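Local coordinates for alginate biosynthesis protein AlgX (Pseudomonas aeruginosa, PDB 4KNC) that takes part in O-acetylating the exopolysaccharide alginate and protects the polymer from degradation as it crosses the periplasm, at residues 75-80 / 284-289; 273-278 / 386-391; 280-285 / 314-319; 294-299 / 307-312. One frame throughout, in Å; residues are numbered along the deposited sequence.

Contact 1: residues 75-80 / 284-289; sequences KRKGIE and EEFHKN
Apolar packing is carried by Ile79 and Phe286, whose CD1 and CZ atoms lie 3.7 Å apart. The methyl approaches the outer end of the ring at a slant. With CG1 opposite the carbonyl carbon (chi1 -49°) and the rest of the branch extended, only the last carbon of Ile79 touches. The aliphatic part of Lys77 adds a looser contact on the same ring, its CE 4.2 Å from Phe286 CE2.

The polar group of Lys77 meets a carbon: NZ stands at the edge of the imidazole, near its plane, 3.8 Å from His287 CD2. Lys77 NZ and His287 NE2 are 4.9 Å apart, and no hydrogen bond links the segments. His287 NE2 instead bonds to Leu316 O, and ND1 bonds weakly to Ser283 O. Phe286 CD2 lies 3.4 Å above the plane of the His287 imidazole, over its centre, which together with the bond to Leu316 O probably restricts the ring's rotation.

Gly78, at positive phi (83°), closes helix 61-76 in a Schellman motif and turns the chain into strand 80-85. With even Lys77 CA and His287 CA 9.5 Å apart, the segments meet through side chains alone. The contact is mainly apolar packing without a directional bond, and an ammonium so near would probably disfavour a charged imidazole.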
loop_
_atom_site.group_PDB
_atom_site.type_symbol
_atom_site.label_atom_id
_atom_site.label_comp_id
_atom_site.label_asym_id
_atom_site.label_seq_id
_atom_site.Cartn_x
_atom_site.Cartn_y
_atom_site.Cartn_z
ATOM N N LYS A 75 -6.600 11.620 11.243
ATOM C CA LYS A 75 -7.397 11.812 12.460
ATOM C C LYS A 75 -8.129 13.159 12.501
ATOM O O LYS A 75 -9.267 13.243 12.964
ATOM C CB LYS A 75 -6.527 11.665 13.703
ATOM C CG LYS A 75 -7.317 11.731 14.998
ATOM C CD LYS A 75 -8.395 10.665 15.008
ATOM C CE LYS A 75 -9.238 10.744 16.276
ATOM N NZ LYS A 75 -8.453 10.325 17.476
ATOM N N ARG A 76 -7.482 14.210 12.011
ATOM C CA ARG A 76 -8.122 15.526 11.955
ATOM C C ARG A 76 -9.366 15.482 11.087
ATOM O O ARG A 76 -10.304 16.233 11.304
ATOM C CB ARG A 76 -7.183 16.581 11.369
ATOM C CG ARG A 76 -6.068 17.054 12.273
ATOM C CD ARG A 76 -5.548 18.425 11.818
ATOM N NE ARG A 76 -5.271 18.485 10.379
ATOM C CZ ARG A 76 -6.086 19.034 9.479
ATOM N NH1 ARG A 76 -5.758 19.043 8.194
ATOM N NH2 ARG A 76 -7.238 19.568 9.867
ATOM N N LYS A 77 -9.361 14.609 10.086
ATOM C CA LYS A 77 -10.471 14.522 9.145
ATOM C C LYS A 77 -11.546 13.544 9.647
ATOM O O LYS A 77 -12.539 13.294 8.962
ATOM C CB LYS A 77 -9.949 14.115 7.760
ATOM C CG LYS A 77 -10.918 14.348 6.603
ATOM C CD LYS A 77 -10.333 13.849 5.282
ATOM C CE LYS A 77 -11.390 13.767 4.179
ATOM N NZ LYS A 77 -12.079 15.070 3.940
ATOM N N GLY A 78 -11.348 13.007 10.852
ATOM C CA GLY A 78 -12.262 12.031 11.427
ATOM C C GLY A 78 -12.028 10.587 10.976
ATOM O O GLY A 78 -12.957 9.774 10.964
ATOM N N ILE A 79 -10.785 10.266 10.618
ATOM C CA ILE A 79 -10.435 8.921 10.151
ATOM C C ILE A 79 -9.418 8.233 11.067
ATOM O O ILE A 79 -8.327 8.757 11.309
ATOM C CB ILE A 79 -9.875 8.962 8.715
ATOM C CG1 ILE A 79 -10.790 9.793 7.814
ATOM C CG2 ILE A 79 -9.718 7.555 8.149
ATOM C CD1 ILE A 79 -10.161 10.138 6.484
ATOM N N GLU A 80 -9.789 7.061 11.584
ATOM C CA GLU A 80 -8.879 6.255 12.394
ATOM C C GLU A 80 -8.109 5.335 11.458
ATOM O O GLU A 80 -8.687 4.784 10.519
ATOM C CB GLU A 80 -9.664 5.406 13.399
ATOM C CG GLU A 80 -10.470 6.187 14.418
ATOM C CD GLU A 80 -9.620 6.685 15.572
ATOM O OE1 GLU A 80 -8.527 6.125 15.811
ATOM O OE2 GLU A 80 -10.038 7.643 16.238
ATOM N N GLU A 284 -12.918 11.162 -5.486
ATOM C CA GLU A 284 -13.945 12.084 -5.012
ATOM C C GLU A 284 -14.758 11.514 -3.859
ATOM O O GLU A 284 -14.995 12.212 -2.878
ATOM C CB GLU A 284 -14.890 12.485 -6.153
ATOM N N GLU A 285 -15.189 10.258 -3.980
ATOM C CA GLU A 285 -16.009 9.636 -2.941
ATOM C C GLU A 285 -15.306 9.681 -1.588
ATOM O O GLU A 285 -15.960 9.864 -0.552
ATOM C CB GLU A 285 -16.390 8.196 -3.310
ATOM C CG GLU A 285 -17.234 7.460 -2.253
ATOM C CD GLU A 285 -18.633 8.053 -2.049
ATOM O OE1 GLU A 285 -19.178 8.695 -2.975
ATOM O OE2 GLU A 285 -19.193 7.875 -0.946
ATOM N N PHE A 286 -13.978 9.552 -1.599
ATOM C CA PHE A 286 -13.211 9.626 -0.356
ATOM C C PHE A 286 -13.459 10.947 0.344
ATOM O O PHE A 286 -13.735 10.968 1.540
ATOM C CB PHE A 286 -11.718 9.426 -0.592
ATOM C CG PHE A 286 -10.872 9.673 0.630
ATOM C CD1 PHE A 286 -10.856 8.765 1.676
ATOM C CD2 PHE A 286 -10.076 10.810 0.726
ATOM C CE1 PHE A 286 -10.069 8.993 2.807
ATOM C CE2 PHE A 286 -9.287 11.042 1.851
ATOM C CZ PHE A 286 -9.287 10.129 2.891
ATOM N N HIS A 287 -13.399 12.047 -0.404
ATOM C CA HIS A 287 -13.615 13.359 0.208
ATOM C C HIS A 287 -15.080 13.714 0.433
ATOM O O HIS A 287 -15.395 14.494 1.339
ATOM C CB HIS A 287 -12.865 14.453 -0.551
ATOM C CG HIS A 287 -11.384 14.286 -0.483
ATOM N ND1 HIS A 287 -10.657 13.683 -1.488
ATOM C CD2 HIS A 287 -10.501 14.572 0.503
ATOM C CE1 HIS A 287 -9.384 13.638 -1.138
ATOM N NE2 HIS A 287 -9.263 14.164 0.067
ATOM N N LYS A 288 -15.980 13.141 -0.362
ATOM C CA LYS A 288 -17.399 13.350 -0.107
ATOM C C LYS A 288 -17.818 12.620 1.169
ATOM O O LYS A 288 -18.329 13.236 2.104
ATOM C CB LYS A 288 -18.279 12.917 -1.281
ATOM C CG LYS A 288 -19.762 13.025 -0.933
ATOM N N ASN A 289 -17.580 11.311 1.200
ATOM C CA ASN A 289 -17.932 10.479 2.348
ATOM C C ASN A 289 -16.718 9.749 2.918
ATOM O O ASN A 289 -16.520 8.566 2.637
ATOM C CB ASN A 289 -18.987 9.450 1.943
ATOM C CG ASN A 289 -20.178 10.079 1.238
ATOM O OD1 ASN A 289 -20.781 11.030 1.738
ATOM N ND2 ASN A 289 -20.519 9.552 0.064
#

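Contact 2: residues 273-278 / 386-391; sequences FDSSLL and EQSKAV
Ser275 and Ser388 meet at the junction of the SGNH hydrolase-like domain with the carbohydrate-binding module, close to the putative active site: the side chain of Ser388 is about 10 Å from that of Ser243, the inferred nucleophile. Ser275 OG rests 3.3 Å from Ser388 CB, so a hydroxyl oxygen faces a methylene. Ser275 OG and Ser388 OG are 4.4 Å apart, and no direct hydrogen bond crosses the contact.

Each hydroxyl has another partner. At chi1 -62° Ser275 OG lies beside its own backbone N, and it bonds to Gly271 O. The OG of Ser388 is turned opposite its backbone N (chi1 170°), where it accepts from Ala390 N at 3.1 Å with an N-H...O angle of 162°. That bond defines an ST turn, superposed on a type I beta turn from Ser388 to Val391. The bend belongs to the loop between strands 380-386 and 396-400 of the module, and it is laid against the first turn of helix 275-282.

Beyond the bend, Val391 CG1 comes within 4.4 Å of Ser275 CB, a loose van der Waals approach, equally near Ser275 O. Val391 also touches Val268. A water probably bridges Glu386 O and Asp274 OD2: its 2.5 Å bond to Glu386 O is unusually short, and that to Asp274 OD2 is weak at 3.4 Å.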
loop_
_atom_site.group_PDB
_atom_site.type_symbol
_atom_site.label_atom_id
_atom_site.label_comp_id
_atom_site.label_asym_id
_atom_site.label_seq_id
_atom_site.Cartn_x
_atom_site.Cartn_y
_atom_site.Cartn_z
ATOM N N PHE A 273 3.034 -0.713 -1.445
ATOM C CA PHE A 273 2.862 0.082 -0.244
ATOM C C PHE A 273 2.002 1.316 -0.475
ATOM O O PHE A 273 1.231 1.727 0.403
ATOM C CB PHE A 273 4.263 0.503 0.226
ATOM C CG PHE A 273 4.275 1.432 1.418
ATOM C CD1 PHE A 273 3.963 0.961 2.685
ATOM C CD2 PHE A 273 4.656 2.766 1.275
ATOM C CE1 PHE A 273 4.007 1.813 3.797
ATOM C CE2 PHE A 273 4.705 3.626 2.370
ATOM C CZ PHE A 273 4.375 3.158 3.635
ATOM N N ASP A 274 2.133 1.898 -1.665
ATOM C CA ASP A 274 1.678 3.271 -1.900
ATOM C C ASP A 274 0.426 3.437 -2.776
ATOM O O ASP A 274 -0.429 4.261 -2.476
ATOM C CB ASP A 274 2.835 4.121 -2.457
ATOM C CG ASP A 274 3.318 3.654 -3.838
ATOM O OD1 ASP A 274 3.308 2.430 -4.129
ATOM O OD2 ASP A 274 3.724 4.528 -4.634
ATOM N N SER A 275 0.312 2.644 -3.837
ATOM C CA SER A 275 -0.642 2.940 -4.906
ATOM C C SER A 275 -2.111 2.942 -4.490
ATOM O O SER A 275 -2.877 3.839 -4.856
ATOM C CB SER A 275 -0.411 1.996 -6.098
ATOM O OG SER A 275 0.894 2.191 -6.628
ATOM N N SER A 276 -2.503 1.945 -3.710
ATOM C CA SER A 276 -3.911 1.782 -3.372
ATOM C C SER A 276 -4.426 2.950 -2.546
ATOM O O SER A 276 -5.483 3.520 -2.834
ATOM C CB SER A 276 -4.133 0.458 -2.637
ATOM O OG SER A 276 -5.457 0.374 -2.157
ATOM N N LEU A 277 -3.670 3.308 -1.522
ATOM C CA LEU A 277 -4.053 4.412 -0.648
ATOM C C LEU A 277 -4.011 5.760 -1.391
ATOM O O LEU A 277 -4.882 6.608 -1.200
ATOM C CB LEU A 277 -3.138 4.438 0.577
ATOM C CG LEU A 277 -3.256 5.571 1.598
ATOM C CD1 LEU A 277 -4.669 5.672 2.132
ATOM C CD2 LEU A 277 -2.299 5.307 2.728
ATOM N N LEU A 278 -3.006 5.961 -2.239
ATOM C CA LEU A 278 -2.935 7.208 -3.003
ATOM C C LEU A 278 -4.123 7.340 -3.971
ATOM O O LEU A 278 -4.764 8.384 -4.036
ATOM C CB LEU A 278 -1.602 7.321 -3.753
ATOM C CG LEU A 278 -0.314 7.548 -2.949
ATOM C CD1 LEU A 278 0.889 7.806 -3.886
ATOM C CD2 LEU A 278 -0.477 8.705 -1.948
ATOM N N GLU A 386 5.917 8.148 -10.173
ATOM C CA GLU A 386 5.474 6.998 -10.941
ATOM C C GLU A 386 4.209 6.422 -10.311
ATOM O O GLU A 386 4.174 6.126 -9.120
ATOM C CB GLU A 386 6.566 5.923 -10.998
ATOM C CG GLU A 386 7.896 6.385 -11.582
ATOM C CD GLU A 386 7.793 6.784 -13.042
ATOM O OE1 GLU A 386 8.474 7.753 -13.437
ATOM O OE2 GLU A 386 7.040 6.129 -13.798
ATOM N N GLN A 387 3.175 6.263 -11.122
ATOM C CA GLN A 387 1.904 5.754 -10.645
ATOM C C GLN A 387 1.670 4.354 -11.202
ATOM O O GLN A 387 2.053 4.069 -12.335
ATOM C CB GLN A 387 0.799 6.702 -11.089
ATOM C CG GLN A 387 -0.585 6.159 -10.969
ATOM C CD GLN A 387 -1.633 7.174 -11.394
ATOM O OE1 GLN A 387 -2.142 7.945 -10.577
ATOM N NE2 GLN A 387 -1.955 7.184 -12.679
ATOM N N SER A 388 1.055 3.485 -10.403
ATOM C CA SER A 388 0.737 2.125 -10.823
ATOM C C SER A 388 -0.055 2.098 -12.124
ATOM O O SER A 388 -0.939 2.933 -12.335
ATOM C CB SER A 388 -0.068 1.406 -9.734
ATOM O OG SER A 388 -0.584 0.178 -10.219
ATOM N N LYS A 389 0.264 1.127 -12.981
ATOM C CA LYS A 389 -0.424 0.939 -14.258
ATOM C C LYS A 389 -1.881 0.538 -14.054
ATOM O O LYS A 389 -2.712 0.698 -14.952
ATOM C CB LYS A 389 0.266 -0.152 -15.094
ATOM C CG LYS A 389 1.767 0.034 -15.345
ATOM C CD LYS A 389 2.065 1.185 -16.296
ATOM C CE LYS A 389 3.527 1.170 -16.727
ATOM N NZ LYS A 389 3.873 2.361 -17.542
ATOM N N ALA A 390 -2.190 0.003 -12.877
ATOM C CA ALA A 390 -3.508 -0.568 -12.646
ATOM C C ALA A 390 -4.517 0.397 -12.035
ATOM O O ALA A 390 -5.691 0.071 -11.950
ATOM C CB ALA A 390 -3.405 -1.836 -11.813
ATOM N N VAL A 391 -4.082 1.585 -11.620
ATOM C CA VAL A 391 -5.023 2.534 -11.032
ATOM C C VAL A 391 -5.562 3.561 -12.017
ATOM O O VAL A 391 -5.048 3.728 -13.114
ATOM C CB VAL A 391 -4.432 3.273 -9.812
ATOM C CG1 VAL A 391 -3.897 2.265 -8.794
ATOM C CG2 VAL A 391 -3.351 4.246 -10.255
HETATM O O HOH W 1 2.590 6.462 -7.196
#

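Contact 3: residues 280-285 / 314-319; sequences YMTSEE and MPLVDN
Met281 meets Leu316 CB to CB at 4.1 Å, where the two CA atoms are only 5.8 Å apart. Its chain then runs outward and bends at the thioether (chi3 -62°), bringing CE back to 4.1 Å from Leu316 CB, while SD lies alongside Val317 CG2. Met281 O and Leu316 O approach to 3.4 Å; both are acceptors, so this is no bond between them, and Leu316 O accepts instead from His287 NE2.

Thr282 starts out away from the other segment, yet OG1 still reaches Leu316 CD2 at 3.6 Å and CD1 at 3.7 Å, facing both methyls almost equally. The hydroxyl is satisfied by Leu278 O, one turn back in its helix. Ser283 is the N-cap of helix 284-288. Its OG donates to Tyr280 O at 2.7 Å, in the carbonyl plane, and the same oxygen accepts from Ser283 N, so two bonds fix the break between the helices.

On the other segment, Asn319 at positive phi is the C-prime residue of the Schellman motif ending helix 307-316. Met281 and Val317 also pack on Leu74 of helix 61-76, Tyr280 touches Ala238 and Val240 of strand 237-240, and Leu316 touches Val398 of strand 396-400 in the carbohydrate-binding module.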
loop_
_atom_site.group_PDB
_atom_site.type_symbol
_atom_site.label_atom_id
_atom_site.label_comp_id
_atom_site.label_asym_id
_atom_site.label_seq_id
_atom_site.Cartn_x
_atom_site.Cartn_y
_atom_site.Cartn_z
ATOM N N TYR A 280 -7.048 5.829 -3.753
ATOM C CA TYR A 280 -8.237 6.014 -2.910
ATOM C C TYR A 280 -8.394 7.453 -2.401
ATOM O O TYR A 280 -9.467 8.053 -2.517
ATOM C CB TYR A 280 -8.239 5.034 -1.723
ATOM C CG TYR A 280 -9.473 5.144 -0.860
ATOM C CD1 TYR A 280 -10.744 5.139 -1.424
ATOM C CD2 TYR A 280 -9.375 5.242 0.520
ATOM C CE1 TYR A 280 -11.884 5.246 -0.633
ATOM C CE2 TYR A 280 -10.501 5.342 1.312
ATOM C CZ TYR A 280 -11.751 5.346 0.732
ATOM O OH TYR A 280 -12.873 5.449 1.533
ATOM N N MET A 281 -7.325 8.019 -1.852
ATOM C CA MET A 281 -7.406 9.392 -1.356
ATOM C C MET A 281 -7.405 10.445 -2.473
ATOM O O MET A 281 -7.583 11.631 -2.202
ATOM C CB MET A 281 -6.295 9.688 -0.351
ATOM C CG MET A 281 -6.247 8.745 0.828
ATOM S SD MET A 281 -5.495 9.518 2.268
ATOM C CE MET A 281 -3.841 9.881 1.699
ATOM N N THR A 282 -7.191 10.030 -3.719
ATOM C CA THR A 282 -7.393 10.959 -4.836
ATOM C C THR A 282 -8.859 10.937 -5.285
ATOM O O THR A 282 -9.329 11.852 -5.959
ATOM C CB THR A 282 -6.467 10.652 -6.045
ATOM O OG1 THR A 282 -5.106 10.601 -5.606
ATOM C CG2 THR A 282 -6.586 11.735 -7.109
ATOM N N SER A 283 -9.586 9.894 -4.897
ATOM C CA SER A 283 -10.963 9.740 -5.350
ATOM C C SER A 283 -11.905 10.765 -4.720
ATOM O O SER A 283 -11.723 11.183 -3.571
ATOM C CB SER A 283 -11.469 8.309 -5.091
ATOM O OG SER A 283 -11.853 8.123 -3.733
ATOM N N GLU A 284 -12.918 11.162 -5.486
ATOM C CA GLU A 284 -13.945 12.084 -5.012
ATOM C C GLU A 284 -14.758 11.514 -3.859
ATOM O O GLU A 284 -14.995 12.212 -2.878
ATOM C CB GLU A 284 -14.890 12.485 -6.153
ATOM N N GLU A 285 -15.189 10.258 -3.980
ATOM C CA GLU A 285 -16.009 9.636 -2.941
ATOM C C GLU A 285 -15.306 9.681 -1.588
ATOM O O GLU A 285 -15.960 9.864 -0.552
ATOM C CB GLU A 285 -16.390 8.196 -3.310
ATOM C CG GLU A 285 -17.234 7.460 -2.253
ATOM C CD GLU A 285 -18.633 8.053 -2.049
ATOM O OE1 GLU A 285 -19.178 8.695 -2.975
ATOM O OE2 GLU A 285 -19.193 7.875 -0.946
ATOM N N MET A 314 -0.076 13.422 2.288
ATOM C CA MET A 314 -0.455 14.513 3.188
ATOM C C MET A 314 -1.483 15.488 2.582
ATOM O O MET A 314 -2.573 15.634 3.126
ATOM C CB MET A 314 0.776 15.249 3.757
ATOM C CG MET A 314 1.600 14.410 4.714
ATOM S SD MET A 314 0.698 14.036 6.233
ATOM C CE MET A 314 0.998 15.557 7.144
ATOM N N PRO A 315 -1.155 16.140 1.451
ATOM C CA PRO A 315 -2.158 17.054 0.888
ATOM C C PRO A 315 -3.368 16.343 0.293
ATOM O O PRO A 315 -4.401 16.978 0.094
ATOM C CB PRO A 315 -1.389 17.764 -0.229
ATOM C CG PRO A 315 -0.340 16.759 -0.633
ATOM C CD PRO A 315 0.088 16.147 0.655
ATOM N N LEU A 316 -3.243 15.057 -0.008
ATOM C CA LEU A 316 -4.375 14.308 -0.544
ATOM C C LEU A 316 -5.515 14.151 0.472
ATOM O O LEU A 316 -6.682 14.001 0.091
ATOM C CB LEU A 316 -3.930 12.941 -1.070
ATOM C CG LEU A 316 -3.387 12.979 -2.496
ATOM C CD1 LEU A 316 -2.874 11.603 -2.890
ATOM C CD2 LEU A 316 -4.482 13.445 -3.434
ATOM N N VAL A 317 -5.181 14.182 1.759
ATOM C CA VAL A 317 -6.211 14.075 2.795
ATOM C C VAL A 317 -7.304 15.141 2.611
ATOM O O VAL A 317 -8.485 14.856 2.816
ATOM C CB VAL A 317 -5.604 14.135 4.214
ATOM C CG1 VAL A 317 -6.694 14.143 5.270
ATOM C CG2 VAL A 317 -4.693 12.959 4.427
ATOM N N ASP A 318 -6.911 16.347 2.183
ATOM C CA ASP A 318 -7.868 17.433 1.922
ATOM C C ASP A 318 -8.064 17.765 0.447
ATOM O O ASP A 318 -8.245 18.925 0.089
ATOM C CB ASP A 318 -7.480 18.709 2.672
ATOM C CG ASP A 318 -7.693 18.588 4.154
ATOM O OD1 ASP A 318 -6.927 17.830 4.787
ATOM O OD2 ASP A 318 -8.623 19.241 4.684
ATOM N N ASN A 319 -8.032 16.747 -0.400
ATOM C CA ASN A 319 -8.385 16.894 -1.809
ATOM C C ASN A 319 -7.554 17.914 -2.603
ATOM O O ASN A 319 -8.062 18.548 -3.527
ATOM C CB ASN A 319 -9.884 17.200 -1.956
ATOM C CG ASN A 319 -10.474 16.599 -3.220
ATOM O OD1 ASN A 319 -9.745 16.053 -4.063
ATOM N ND2 ASN A 319 -11.792 16.702 -3.368
#

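Contact 4: residues 294-299 / 307-312; sequences LIWEFA and KSFYRQ
Trp296 and Phe309 point at each other from opposite directions, one from a strand and one from a helix. The benzo end of the indole meets the outer end of the phenyl: Trp296 CH2 is 3.7 Å from Phe309 CZ, and Trp296 CZ2 is 3.8 Å from that same CZ. Their planes are inclined by 30° and the six-membered ring centroids are 5.7 Å apart. The rings are therefore near parallel but slid so far that they scarcely overlap.

In both residues CG stands opposite the backbone N (chi1 -177° for Trp296, 171° for Phe309), which sends each ring toward the other segment. Other partners hold the rings in place. Phe298 CE1 lies 3.6 Å above the plane of the Trp296 ring, over its centre, and Trp296 NE1 is bonded to Phe273 O. Phe309 CD2 in turn sits over the face of Tyr310. Phe273 also meets the rings of Trp296, Phe298 and Phe309, completing an aromatic cluster.

From strand 293-298, inside the parallel sheet, the Trp296 ring reaches beyond Leu277 of helix 275-282 to helix 307-316. A parallel sheet with helices packed on it is consistent with the α/β/α fold of SGNH hydrolases.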
loop_
_atom_site.group_PDB
_atom_site.type_symbol
_atom_site.label_atom_id
_atom_site.label_comp_id
_atom_site.label_asym_id
_atom_site.label_seq_id
_atom_site.Cartn_x
_atom_site.Cartn_y
_atom_site.Cartn_z
ATOM N N LEU A 294 -9.968 3.436 8.249
ATOM C CA LEU A 294 -9.191 3.110 7.063
ATOM C C LEU A 294 -8.222 1.995 7.423
ATOM O O LEU A 294 -7.372 2.165 8.303
ATOM C CB LEU A 294 -8.415 4.344 6.581
ATOM C CG LEU A 294 -7.487 4.188 5.367
ATOM C CD1 LEU A 294 -8.266 3.756 4.135
ATOM C CD2 LEU A 294 -6.755 5.498 5.097
ATOM N N ILE A 295 -8.363 0.853 6.767
ATOM C CA ILE A 295 -7.453 -0.266 6.985
ATOM C C ILE A 295 -6.388 -0.314 5.878
ATOM O O ILE A 295 -6.708 -0.281 4.693
ATOM C CB ILE A 295 -8.220 -1.600 6.982
ATOM C CG1 ILE A 295 -9.348 -1.577 8.014
ATOM C CG2 ILE A 295 -7.279 -2.773 7.257
ATOM C CD1 ILE A 295 -10.280 -2.754 7.859
ATOM N N TRP A 296 -5.125 -0.420 6.266
ATOM C CA TRP A 296 -4.033 -0.319 5.310
ATOM C C TRP A 296 -3.132 -1.534 5.419
ATOM O O TRP A 296 -2.468 -1.733 6.429
ATOM C CB TRP A 296 -3.254 0.980 5.556
ATOM C CG TRP A 296 -2.135 1.266 4.583
ATOM C CD1 TRP A 296 -1.885 0.649 3.382
ATOM C CD2 TRP A 296 -1.099 2.238 4.755
ATOM N NE1 TRP A 296 -0.756 1.197 2.792
ATOM C CE2 TRP A 296 -0.255 2.163 3.621
ATOM C CE3 TRP A 296 -0.795 3.156 5.761
ATOM C CZ2 TRP A 296 0.863 2.981 3.472
ATOM C CZ3 TRP A 296 0.315 3.975 5.607
ATOM C CH2 TRP A 296 1.126 3.881 4.475
ATOM N N GLU A 297 -3.120 -2.341 4.361
ATOM C CA GLU A 297 -2.417 -3.617 4.351
ATOM C C GLU A 297 -1.197 -3.603 3.421
ATOM O O GLU A 297 -1.300 -3.224 2.251
ATOM C CB GLU A 297 -3.380 -4.738 3.940
ATOM C CG GLU A 297 -2.691 -6.057 3.571
ATOM C CD GLU A 297 -2.346 -6.159 2.067
ATOM O OE1 GLU A 297 -1.162 -6.413 1.753
ATOM O OE2 GLU A 297 -3.245 -5.990 1.206
ATOM N N PHE A 298 -0.051 -4.018 3.953
ATOM C CA PHE A 298 1.173 -4.177 3.168
ATOM C C PHE A 298 2.146 -5.106 3.899
ATOM O O PHE A 298 1.952 -5.413 5.081
ATOM C CB PHE A 298 1.824 -2.819 2.887
ATOM C CG PHE A 298 2.072 -1.991 4.117
ATOM C CD1 PHE A 298 1.088 -1.143 4.609
ATOM C CD2 PHE A 298 3.291 -2.060 4.786
ATOM C CE1 PHE A 298 1.302 -0.377 5.758
ATOM C CE2 PHE A 298 3.519 -1.298 5.933
ATOM C CZ PHE A 298 2.516 -0.453 6.420
ATOM N N ALA A 299 3.193 -5.538 3.202
ATOM C CA ALA A 299 4.171 -6.453 3.771
ATOM C C ALA A 299 5.448 -5.765 4.262
ATOM O O ALA A 299 5.596 -4.549 4.186
ATOM C CB ALA A 299 4.513 -7.566 2.773
ATOM N N LYS A 307 9.952 9.611 0.917
ATOM C CA LYS A 307 9.404 10.956 1.107
ATOM C C LYS A 307 8.371 11.366 0.057
ATOM O O LYS A 307 7.391 12.062 0.361
ATOM C CB LYS A 307 10.522 11.993 1.211
ATOM C CG LYS A 307 11.334 11.875 2.491
ATOM C CD LYS A 307 12.192 13.104 2.727
ATOM N N SER A 308 8.578 10.919 -1.176
ATOM C CA SER A 308 7.641 11.240 -2.245
ATOM C C SER A 308 6.251 10.625 -2.023
ATOM O O SER A 308 5.255 11.110 -2.577
ATOM C CB SER A 308 8.217 10.858 -3.615
ATOM O OG SER A 308 8.634 9.503 -3.634
ATOM N N PHE A 309 6.180 9.567 -1.212
ATOM C CA PHE A 309 4.882 9.027 -0.799
ATOM C C PHE A 309 4.116 10.029 0.055
ATOM O O PHE A 309 2.954 10.355 -0.223
ATOM C CB PHE A 309 5.037 7.720 -0.016
ATOM C CG PHE A 309 3.760 7.248 0.618
ATOM C CD1 PHE A 309 2.714 6.790 -0.165
ATOM C CD2 PHE A 309 3.599 7.274 1.992
ATOM C CE1 PHE A 309 1.525 6.354 0.409
ATOM C CE2 PHE A 309 2.408 6.835 2.578
ATOM C CZ PHE A 309 1.372 6.377 1.784
ATOM N N TYR A 310 4.770 10.513 1.105
ATOM C CA TYR A 310 4.131 11.431 2.037
ATOM C C TYR A 310 3.824 12.801 1.434
ATOM O O TYR A 310 2.803 13.407 1.767
ATOM C CB TYR A 310 4.948 11.524 3.334
ATOM C CG TYR A 310 5.027 10.173 4.017
ATOM C CD1 TYR A 310 4.016 9.743 4.875
ATOM C CD2 TYR A 310 6.076 9.300 3.751
ATOM C CE1 TYR A 310 4.062 8.484 5.481
ATOM C CE2 TYR A 310 6.143 8.045 4.352
ATOM C CZ TYR A 310 5.126 7.642 5.215
ATOM O OH TYR A 310 5.185 6.395 5.806
ATOM N N ARG A 311 4.688 13.277 0.535
ATOM C CA ARG A 311 4.406 14.521 -0.189
ATOM C C ARG A 311 3.100 14.485 -1.000
ATOM O O ARG A 311 2.491 15.520 -1.264
ATOM C CB ARG A 311 5.572 14.891 -1.108
ATOM C CG ARG A 311 6.844 15.195 -0.354
ATOM C CD ARG A 311 7.931 15.648 -1.296
ATOM N NE ARG A 311 7.628 16.931 -1.919
ATOM C CZ ARG A 311 8.369 17.459 -2.886
ATOM N NH1 ARG A 311 9.434 16.801 -3.320
ATOM N NH2 ARG A 311 8.053 18.634 -3.420
ATOM N N GLN A 312 2.684 13.296 -1.410
ATOM C CA GLN A 312 1.379 13.127 -2.033
ATOM C C GLN A 312 0.291 12.869 -0.975
ATOM O O GLN A 312 -0.749 13.533 -0.956
ATOM C CB GLN A 312 1.425 11.977 -3.038
ATOM C CG GLN A 312 2.348 12.218 -4.213
ATOM C CD GLN A 312 2.537 10.984 -5.050
ATOM O OE1 GLN A 312 1.678 10.627 -5.868
ATOM N NE2 GLN A 312 3.664 10.301 -4.842
#

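In the fold
Each contact has at least one segment in the run from helix 275-282 to helix 307-316. Contacts 1 and 3 are closest, with centres about 8 Å apart, and share helix 284-288. Contact 4, centred about 12 Å from the centre of contact 3, nests within the loop contact 3 closes; both use helix 307-316. The loop closed by contact 2 encloses both. Contacts 1 and 2, centres about 19 Å apart, have alternating segments, and contact 1 closes before contact 4 opens. Strand 293-298 pairs with strand 80-85, tying contact 1 to contact 4. Only contact 2 has a segment in the carbohydrate-binding module: helix 275-282, packed on strands 237-240 and 293-298, also meets loop 386-391, linking sheet to domain interface.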